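Local coordinates for protein ATP-dependent kinase YFH7 (Saccharomyces cerevisiae, PDB 2GA8) that acts as an ATP-dependent kinase of the P-loop type that could be involved in endoplasmic reticulum membrane assembly, at residues T302-R305 against V306-H310. Residues are numbered along the deposited sequence; the frame is centred on the assembly and turned at random.
Sequences TEER and VAKRH. With SO4 (sulfate ion), chain F; SO4 (sulfate ion), chain G.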
loop_
_atom_site.group_PDB
_atom_site.type_symbol
_atom_site.label_atom_id
_atom_site.label_comp_id
_atom_site.label_asym_id
_atom_site.label_seq_id
_atom_site.Cartn_x
_atom_site.Cartn_y
_atom_site.Cartn_z
ATOM N N THR A 302 5.010 5.194 -22.537
ATOM C CA THR A 302 4.464 4.193 -21.643
ATOM C C THR A 302 4.059 2.955 -22.431
ATOM O O THR A 302 4.249 1.828 -21.975
ATOM C CB THR A 302 3.250 4.742 -20.879
ATOM O OG1 THR A 302 3.639 5.922 -20.165
ATOM C CG2 THR A 302 2.738 3.705 -19.887
ATOM N N GLU A 303 3.508 3.167 -23.622
ATOM C CA GLU A 303 3.098 2.057 -24.468
ATOM C C GLU A 303 4.314 1.186 -24.762
ATOM O O GLU A 303 4.251 -0.042 -24.687
ATOM C CB GLU A 303 2.528 2.580 -25.782
ATOM C CG GLU A 303 2.078 1.494 -26.732
ATOM C CD GLU A 303 1.670 2.054 -28.073
ATOM O OE1 GLU A 303 2.559 2.505 -28.822
ATOM O OE2 GLU A 303 0.460 2.054 -28.371
ATOM N N GLU A 304 5.426 1.833 -25.095
ATOM C CA GLU A 304 6.652 1.115 -25.406
ATOM C C GLU A 304 7.178 0.391 -24.178
ATOM O O GLU A 304 7.614 -0.756 -24.263
ATOM C CB GLU A 304 7.728 2.074 -25.920
ATOM C CG GLU A 304 9.034 1.367 -26.268
ATOM C CD GLU A 304 10.168 2.330 -26.535
ATOM O OE1 GLU A 304 10.570 3.051 -25.597
ATOM O OE2 GLU A 304 10.659 2.366 -27.682
ATOM N N ARG A 305 7.134 1.072 -23.036
ATOM C CA ARG A 305 7.612 0.499 -21.786
ATOM C C ARG A 305 6.852 -0.773 -21.419
ATOM O O ARG A 305 7.460 -1.790 -21.080
ATOM C CB ARG A 305 7.495 1.536 -20.660
ATOM C CG ARG A 305 8.092 1.099 -19.330
ATOM C CD ARG A 305 8.149 2.244 -18.320
ATOM N NE ARG A 305 9.046 3.319 -18.740
ATOM C CZ ARG A 305 8.700 4.333 -19.529
ATOM N NH1 ARG A 305 7.460 4.428 -19.993
ATOM N NH2 ARG A 305 9.598 5.251 -19.864
ATOM N N VAL A 306 5.524 -0.719 -21.489
ATOM C CA VAL A 306 4.700 -1.872 -21.160
ATOM C C VAL A 306 4.844 -2.971 -22.211
ATOM O O VAL A 306 4.887 -4.155 -21.880
ATOM C CB VAL A 306 3.210 -1.470 -21.026
ATOM C CG1 VAL A 306 2.342 -2.704 -20.827
ATOM C CG2 VAL A 306 3.042 -0.527 -19.842
ATOM N N ALA A 307 4.920 -2.579 -23.476
ATOM C CA ALA A 307 5.074 -3.567 -24.539
ATOM C C ALA A 307 6.356 -4.352 -24.281
ATOM O O ALA A 307 6.382 -5.577 -24.406
ATOM C CB ALA A 307 5.141 -2.880 -25.892
ATOM N N LYS A 308 7.417 -3.645 -23.906
ATOM C CA LYS A 308 8.695 -4.293 -23.623
ATOM C C LYS A 308 8.605 -5.244 -22.438
ATOM O O LYS A 308 9.218 -6.310 -22.448
ATOM C CB LYS A 308 9.779 -3.256 -23.348
ATOM C CG LYS A 308 10.253 -2.491 -24.561
ATOM C CD LYS A 308 11.446 -1.640 -24.168
ATOM C CE LYS A 308 12.047 -0.909 -25.346
ATOM N NZ LYS A 308 13.206 -0.094 -24.888
ATOM N N ARG A 309 7.854 -4.860 -21.409
ATOM C CA ARG A 309 7.709 -5.727 -20.241
ATOM C C ARG A 309 7.039 -7.032 -20.639
ATOM O O ARG A 309 7.443 -8.109 -20.199
ATOM C CB ARG A 309 6.880 -5.044 -19.153
ATOM C CG ARG A 309 7.570 -3.872 -18.500
ATOM C CD ARG A 309 6.718 -3.326 -17.364
ATOM N NE ARG A 309 7.342 -2.172 -16.732
ATOM C CZ ARG A 309 6.790 -1.473 -15.747
ATOM N NH1 ARG A 309 5.596 -1.814 -15.279
ATOM N NH2 ARG A 309 7.432 -0.434 -15.232
ATOM N N HIS A 310 6.011 -6.936 -21.474
ATOM C CA HIS A 310 5.303 -8.124 -21.927
ATOM C C HIS A 310 6.211 -9.013 -22.760
ATOM O O HIS A 310 6.128 -10.236 -22.683
ATOM C CB HIS A 310 4.069 -7.740 -22.745
ATOM C CG HIS A 310 2.926 -7.251 -21.913
ATOM N ND1 HIS A 310 3.037 -6.181 -21.052
ATOM C CD2 HIS A 310 1.654 -7.697 -21.798
ATOM C CE1 HIS A 310 1.882 -5.990 -20.441
ATOM N NE2 HIS A 310 1.025 -6.896 -20.876
HETATM S S SO4 F . 10.686 -0.701 -16.512
HETATM O O1 SO4 F . 9.832 -1.400 -17.489
HETATM O O2 SO4 F . 11.103 -1.648 -15.461
HETATM O O3 SO4 F . 11.878 -0.162 -17.197
HETATM O O4 SO4 F . 9.931 0.410 -15.900
HETATM S S SO4 G . 4.854 1.077 -12.703
HETATM O O1 SO4 G . 4.298 -0.174 -13.264
HETATM O O2 SO4 G . 5.332 0.827 -11.331
HETATM O O3 SO4 G . 5.956 1.548 -13.559
HETATM O O4 SO4 G . 3.795 2.107 -12.682
HETATM O O HOH W 1 11.037 1.752 -22.878
#
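Arg309 swings CG back beside its own backbone N (chi1 -69°) and then runs extended to NE, while Arg305, one turn earlier, has CG anti to its backbone N (chi1 -174°), which carries CD to 4.1 Å from Arg309 NH2; a bend at chi3 then turns its guanidinium. The Arg309 guanidinium works through its edge. NE reaches O1 of sulfate F at 2.7 Å, almost straight at 175°, and NH2 donates to O4 of the same ion; along the neighbouring edge NH1 and NH2 donate to O1 and O3 of sulfate G, so four bonds fix the group's rotation. Arg305 meets sulfate F by carbon, CD lying 3.5 Å from O4. With an alanine at Arg305, the methylene cover beside sulfate F and a nearby positive charge would probably be lost, though Arg309 would keep its own bonds. P-loop groups, among them Gly36 N and Lys37 NZ, also bind sulfate, probably from the crystallisation liquor, consistent with Arg309 reaching toward the phosphate site. Elsewhere, Glu304 and Lys308 run side by side, a water donating to Glu304 OE1. His310 ND1 returns to Val306 O at 2.9 Å. Helix 299-312 follows strand 290-296 of the parallel sheet, and Glu303, Ala307 and His310 pack against helix 319-328.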